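Local structure of immunity protein 52 domain-containing protein (4RHO) at residues 149-152 and 153-157; 222-226 and 227-231. The protein is of unknown function but belongs to the immunity protein 52 family, whose members probably protect bacteria against a toxin of a contact-dependent or polymorphic toxin system. All blocks are in the same frame, centred on the assembly; numbering follows the deposited sequence.

Contact 1: 149-152 and 153-157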
ATOM      1  N   GLN A 149      -5.517  14.384   3.588  1.00 41.02           N
ATOM      2  CA  GLN A 149      -5.733  14.543   2.149  1.00 40.29           C
ATOM      3  C   GLN A 149      -4.526  14.010   1.356  1.00 43.04           C
ATOM      4  O   GLN A 149      -4.706  13.420   0.292  1.00 42.71           O
ATOM      5  CB  GLN A 149      -6.001  16.018   1.799  1.00 42.97           C
ATOM      6  CG  GLN A 149      -6.442  16.234   0.340  1.00 62.95           C
ATOM      7  CD  GLN A 149      -7.710  15.470   0.014  1.00 83.27           C
ATOM      8  OE1 GLN A 149      -8.767  15.674   0.627  1.00 80.86           O
ATOM      9  NE2 GLN A 149      -7.634  14.590  -0.980  1.00 71.28           N
ATOM     10  N   ASP A 150      -3.299  14.171   1.908  1.00 39.13           N
ATOM     11  CA  ASP A 150      -2.080  13.660   1.274  1.00 38.98           C
ATOM     12  C   ASP A 150      -2.115  12.124   1.178  1.00 40.67           C
ATOM     13  O   ASP A 150      -1.778  11.571   0.132  1.00 39.84           O
ATOM     14  CB  ASP A 150      -0.829  14.120   2.046  1.00 42.03           C
ATOM     15  CG  ASP A 150      -0.592  15.627   1.993  1.00 53.67           C
ATOM     16  OD1 ASP A 150      -1.063  16.270   1.027  1.00 53.72           O
ATOM     17  OD2 ASP A 150       0.140  16.140   2.863  1.00 62.26           O
ATOM     18  N   LEU A 151      -2.579  11.437   2.261  1.00 35.94           N
ATOM     19  CA  LEU A 151      -2.709   9.972   2.258  1.00 34.24           C
ATOM     20  C   LEU A 151      -3.830   9.528   1.311  1.00 36.19           C
ATOM     21  O   LEU A 151      -3.685   8.522   0.610  1.00 34.87           O
ATOM     22  CB  LEU A 151      -2.978   9.445   3.678  1.00 33.90           C
ATOM     23  CG  LEU A 151      -2.986   7.912   3.818  1.00 37.58           C
ATOM     24  CD1 LEU A 151      -1.609   7.324   3.504  1.00 37.87           C
ATOM     25  CD2 LEU A 151      -3.440   7.496   5.195  1.00 39.35           C
ATOM     26  N   ALA A 152      -4.948  10.286   1.286  1.00 32.18           N
ATOM     27  CA  ALA A 152      -6.061  10.015   0.375  1.00 31.11           C
ATOM     28  C   ALA A 152      -5.590  10.037  -1.077  1.00 34.24           C
ATOM     29  O   ALA A 152      -5.976   9.171  -1.860  1.00 33.98           O
ATOM     30  CB  ALA A 152      -7.168  11.040   0.582  1.00 32.15           C
ATOM     31  N   ASP A 153      -4.687  10.997  -1.422  1.00 30.75           N
ATOM     32  CA  ASP A 153      -4.129  11.109  -2.777  1.00 31.18           C
ATOM     33  C   ASP A 153      -3.311   9.870  -3.140  1.00 33.16           C
ATOM     34  O   ASP A 153      -3.378   9.399  -4.279  1.00 32.75           O
ATOM     35  CB  ASP A 153      -3.252  12.374  -2.903  1.00 34.53           C
ATOM     36  CG  ASP A 153      -4.034  13.683  -2.856  1.00 45.72           C
ATOM     37  OD1 ASP A 153      -5.271  13.648  -3.084  1.00 45.09           O
ATOM     38  OD2 ASP A 153      -3.400  14.744  -2.676  1.00 52.78           O
ATOM     39  N   VAL A 154      -2.526   9.350  -2.185  1.00 29.06           N
ATOM     40  CA  VAL A 154      -1.697   8.164  -2.424  1.00 28.64           C
ATOM     41  C   VAL A 154      -2.597   6.917  -2.588  1.00 30.82           C
ATOM     42  O   VAL A 154      -2.397   6.141  -3.523  1.00 30.18           O
ATOM     43  CB  VAL A 154      -0.643   7.965  -1.301  1.00 32.70           C
ATOM     44  CG1 VAL A 154       0.173   6.690  -1.534  1.00 32.26           C
ATOM     45  CG2 VAL A 154       0.277   9.184  -1.199  1.00 33.52           C
ATOM     46  N   VAL A 155      -3.663   6.804  -1.750  1.00 26.18           N
ATOM     47  CA  VAL A 155      -4.610   5.675  -1.828  1.00 24.48           C
ATOM     48  C   VAL A 155      -5.373   5.690  -3.193  1.00 27.65           C
ATOM     49  O   VAL A 155      -5.513   4.636  -3.827  1.00 27.26           O
ATOM     50  CB  VAL A 155      -5.603   5.673  -0.622  1.00 26.90           C
ATOM     51  CG1 VAL A 155      -6.707   4.629  -0.816  1.00 25.82           C
ATOM     52  CG2 VAL A 155      -4.864   5.438   0.690  1.00 26.29           C
ATOM     53  N   THR A 156      -5.840   6.899  -3.645  1.00 23.87           N
ATOM     54  CA  THR A 156      -6.566   7.034  -4.912  0.67 23.29           C
ATOM     55  C   THR A 156      -5.672   6.612  -6.091  1.00 28.05           C
ATOM     56  O   THR A 156      -6.149   5.965  -7.026  1.00 28.64           O
ATOM     57  CB  THR A 156      -7.068   8.466  -5.080  0.67 23.44           C
ATOM     58  OG1 THR A 156      -7.811   8.831  -3.918  0.67 18.37           O
ATOM     59  CG2 THR A 156      -7.933   8.641  -6.337  0.67 19.42           C
ATOM     60  N   THR A 157      -4.369   6.978  -6.043  1.00 23.90           N
ATOM     61  CA  THR A 157      -3.424   6.592  -7.096  1.00 24.25           C
ATOM     62  C   THR A 157      -3.279   5.055  -7.136  1.00 26.89           C
ATOM     63  O   THR A 157      -3.250   4.471  -8.214  1.00 26.74           O
ATOM     64  CB  THR A 157      -2.066   7.279  -6.875  1.00 32.25           C
ATOM     65  OG1 THR A 157      -2.270   8.685  -6.780  1.00 35.64           O
ATOM     66  CG2 THR A 157      -1.072   6.972  -7.987  1.00 26.81           C
TER
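Gln149 and Asp153 meet one turn apart on helix 148-162, an alpha-helix packed against the antiparallel sheet of this alpha+beta fold. The side chain of Gln149 leaves CB with CG anti to its main-chain nitrogen (chi1 -171°), then bends at chi2, which swings the amide forward along the helix. At the tip NE2 gives a weak hydrogen bond of 3.3 Å to Asp153 OD1; amide and carboxylate planes stand 47° apart. The other carboxylate oxygen, Asp153 OD2, has a stronger partner in Lys53, whose NZ forms salt bridges to both Asp153 and Asp150. One lysine thus lies between two acidic groups and would be expected to ease their mutual repulsion.

Beneath these side chains run the i to i+4 bonds of the helix, among them Val155 N to Leu151 O at 2.9 Å. On the buried side Leu151 CG approaches Val155 CG2 at 4.4 Å; Leu151 rests on Met189 and Val155 on Ile220, both in strands of the sheet, while Val154 packs on Leu50 of helix 36-51. Two threonines fold back on the backbone. Ala152 O has two donors, Thr156 N at 2.9 Å and, in one of the two conformers of Thr156, its OG1. Thr157 OG1 donates to Asp153 O at 2.8 Å, approaching from the opposite face of its carbonyl plane to Thr157 N.

Contact 2: 222-226 and 227-231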
ATOM      1  N   VAL A 222     -12.607   7.577   6.133  1.00 25.71           N
ATOM      2  CA  VAL A 222     -11.576   8.185   6.974  1.00 25.50           C
ATOM      3  C   VAL A 222     -12.076   8.299   8.434  1.00 30.90           C
ATOM      4  O   VAL A 222     -13.182   8.796   8.679  1.00 30.21           O
ATOM      5  CB  VAL A 222     -11.127   9.567   6.420  1.00 29.03           C
ATOM      6  CG1 VAL A 222      -9.944  10.114   7.211  1.00 29.08           C
ATOM      7  CG2 VAL A 222     -10.783   9.472   4.934  1.00 28.47           C
ATOM      8  N   SER A 223     -11.265   7.821   9.390  1.00 28.06           N
ATOM      9  CA  SER A 223     -11.626   7.842  10.807  1.00 28.38           C
ATOM     10  C   SER A 223     -11.167   9.134  11.478  1.00 32.92           C
ATOM     11  O   SER A 223     -11.822   9.608  12.398  1.00 33.24           O
ATOM     12  CB  SER A 223     -11.019   6.639  11.529  1.00 30.47           C
ATOM     13  OG  SER A 223      -9.602   6.667  11.459  1.00 31.62           O
ATOM     14  N   VAL A 224      -9.975   9.639  11.093  1.00 30.06           N
ATOM     15  CA  VAL A 224      -9.381  10.823  11.724  1.00 30.78           C
ATOM     16  C   VAL A 224      -8.938  11.823  10.640  1.00 35.34           C
ATOM     17  O   VAL A 224      -8.252  11.443   9.697  1.00 34.09           O
ATOM     18  CB  VAL A 224      -8.189  10.429  12.657  1.00 35.05           C
ATOM     19  CG1 VAL A 224      -7.528  11.662  13.251  1.00 36.29           C
ATOM     20  CG2 VAL A 224      -8.649   9.478  13.762  1.00 34.82           C
ATOM     21  N   THR A 225      -9.365  13.095  10.766  1.00 33.82           N
ATOM     22  CA  THR A 225      -9.028  14.135   9.783  1.00 34.38           C
ATOM     23  C   THR A 225      -8.345  15.345  10.459  1.00 41.96           C
ATOM     24  O   THR A 225      -7.843  16.229   9.763  1.00 43.00           O
ATOM     25  CB  THR A 225     -10.294  14.589   9.028  1.00 38.66           C
ATOM     26  OG1 THR A 225     -11.295  14.965   9.978  1.00 41.64           O
ATOM     27  CG2 THR A 225     -10.836  13.518   8.100  1.00 32.73           C
ATOM     28  N   ASP A 226      -8.362  15.403  11.814  1.00 40.18           N
ATOM     29  CA  ASP A 226      -7.833  16.565  12.546  1.00 41.76           C
ATOM     30  C   ASP A 226      -6.324  16.427  12.817  1.00 44.68           C
ATOM     31  O   ASP A 226      -5.652  17.431  13.078  1.00 45.36           O
ATOM     32  CB  ASP A 226      -8.593  16.767  13.875  1.00 44.80           C
ATOM     33  CG  ASP A 226      -8.398  15.643  14.884  1.00 57.17           C
ATOM     34  OD1 ASP A 226      -8.663  14.478  14.529  1.00 56.66           O
ATOM     35  OD2 ASP A 226      -8.098  15.948  16.058  1.00 65.73           O
ATOM     36  N   ALA A 227      -5.804  15.191  12.787  1.00 39.37           N
ATOM     37  CA  ALA A 227      -4.392  14.931  13.073  1.00 39.71           C
ATOM     38  C   ALA A 227      -3.946  13.604  12.445  1.00 42.40           C
ATOM     39  O   ALA A 227      -4.787  12.801  12.043  1.00 40.49           O
ATOM     40  CB  ALA A 227      -4.162  14.901  14.589  1.00 41.39           C
ATOM     41  N   PRO A 228      -2.614  13.336  12.355  1.00 39.21           N
ATOM     42  CA  PRO A 228      -2.176  12.023  11.855  1.00 38.01           C
ATOM     43  C   PRO A 228      -2.644  10.895  12.776  1.00 40.49           C
ATOM     44  O   PRO A 228      -2.605  11.045  14.002  1.00 41.20           O
ATOM     45  CB  PRO A 228      -0.648  12.143  11.836  1.00 40.80           C
ATOM     46  CG  PRO A 228      -0.340  13.187  12.839  1.00 46.55           C
ATOM     47  CD  PRO A 228      -1.469  14.165  12.784  1.00 42.05           C
ATOM     48  N   PHE A 229      -3.162   9.797  12.194  1.00 34.84           N
ATOM     49  CA  PHE A 229      -3.675   8.678  12.981  1.00 33.44           C
ATOM     50  C   PHE A 229      -2.568   8.058  13.823  1.00 39.63           C
ATOM     51  O   PHE A 229      -1.503   7.717  13.296  1.00 39.08           O
ATOM     52  CB  PHE A 229      -4.307   7.615  12.072  1.00 32.67           C
ATOM     53  CG  PHE A 229      -5.083   6.547  12.812  1.00 32.72           C
ATOM     54  CD1 PHE A 229      -4.436   5.435  13.345  1.00 35.38           C
ATOM     55  CD2 PHE A 229      -6.463   6.634  12.944  1.00 33.43           C
ATOM     56  CE1 PHE A 229      -5.152   4.455  14.042  1.00 36.01           C
ATOM     57  CE2 PHE A 229      -7.183   5.636  13.614  1.00 35.91           C
ATOM     58  CZ  PHE A 229      -6.521   4.560  14.167  1.00 34.59           C
ATOM     59  N   SER A 230      -2.821   7.895  15.129  1.00 38.07           N
ATOM     60  CA  SER A 230      -1.861   7.285  16.037  1.00 39.05           C
ATOM     61  C   SER A 230      -2.449   6.043  16.690  1.00 43.20           C
ATOM     62  O   SER A 230      -3.557   6.091  17.229  1.00 42.54           O
ATOM     63  CB  SER A 230      -1.425   8.285  17.106  1.00 44.73           C
ATOM     64  OG  SER A 230      -0.505   7.700  18.015  1.00 56.93           O
ATOM     65  N   VAL A 231      -1.712   4.924  16.644  1.00 40.52           N
ATOM     66  CA  VAL A 231      -2.131   3.684  17.297  1.00 40.48           C
ATOM     67  C   VAL A 231      -2.046   3.860  18.821  1.00 44.94           C
ATOM     68  O   VAL A 231      -2.805   3.231  19.558  1.00 45.19           O
ATOM     69  CB  VAL A 231      -1.281   2.469  16.811  1.00 44.43           C
ATOM     70  CG1 VAL A 231      -1.732   1.177  17.485  1.00 44.64           C
ATOM     71  CG2 VAL A 231      -1.341   2.334  15.294  1.00 42.84           C
TER
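Val224 and Phe229 supply the apolar part of this loop contact. Val224 CG2 lies 3.7 Å from Phe229 CD2, the two side chains crossing at about a right angle, and the methyl approaches the ring obliquely. With CG anti to the backbone nitrogen (chi1 -169°), the ring of Phe229 swings back toward Ser223 and Val224. The other methyl of the valine serves a different neighbour: CG1 comes to 3.2 Å from Ala227 O, so that the two branches divide between a carbonyl oxygen and an aromatic ring. Val224 and Phe229 are both buried, and their CA atoms are 6.2 Å apart where the chain doubles back. Around the Phe229 ring, Pro171 of strand 166-171 and Ala240 of helix 234-249 add apolar contacts, and the ring of His236 meets it with the planes at about 35°.

A polar group borders the same ring. Ser223 OG reaches the two carbons that Val224 CG2 touches, standing 3.4 Å from Phe229 CE2 and 3.5 Å from Phe229 CD2, again oblique to the ring, but its hydrogen bond goes to Gly187 O. The hydroxyl is therefore satisfied within the buried layer although it lies against aromatic carbons.

Hydrogen bonds to Trp188 hold the strand side of the bend: its indole NE1 reaches Val224 O, and its backbone pairs with that of Ser223.

The whole is a strand-to-helix connection: the chain leaves strand 215-222, turns through Thr225 to Ala227, and buries Phe229 against Pro171 and Ala240 before helix 234-249 begins.

Overall arrangement
Contact 1 and contact 2 occur in series along the chain and do not touch: their centres lie 14 Å apart and their nearest atoms about 6 Å. The sheet connects them. Strand 215-222 carries Ile220, on which Val155 and Thr156 of helix 148-162 rest, and runs directly into the loop of contact 2. Helix 148-162 leads on to strand 166-171, whose Pro171 packs on Phe229, and the strand pair 206-212 and 215-222 borders both regions. A triethylene glycol, probably from the crystallisation liquor, lies about 4 Å from the side chain of Asp150 in contact 1.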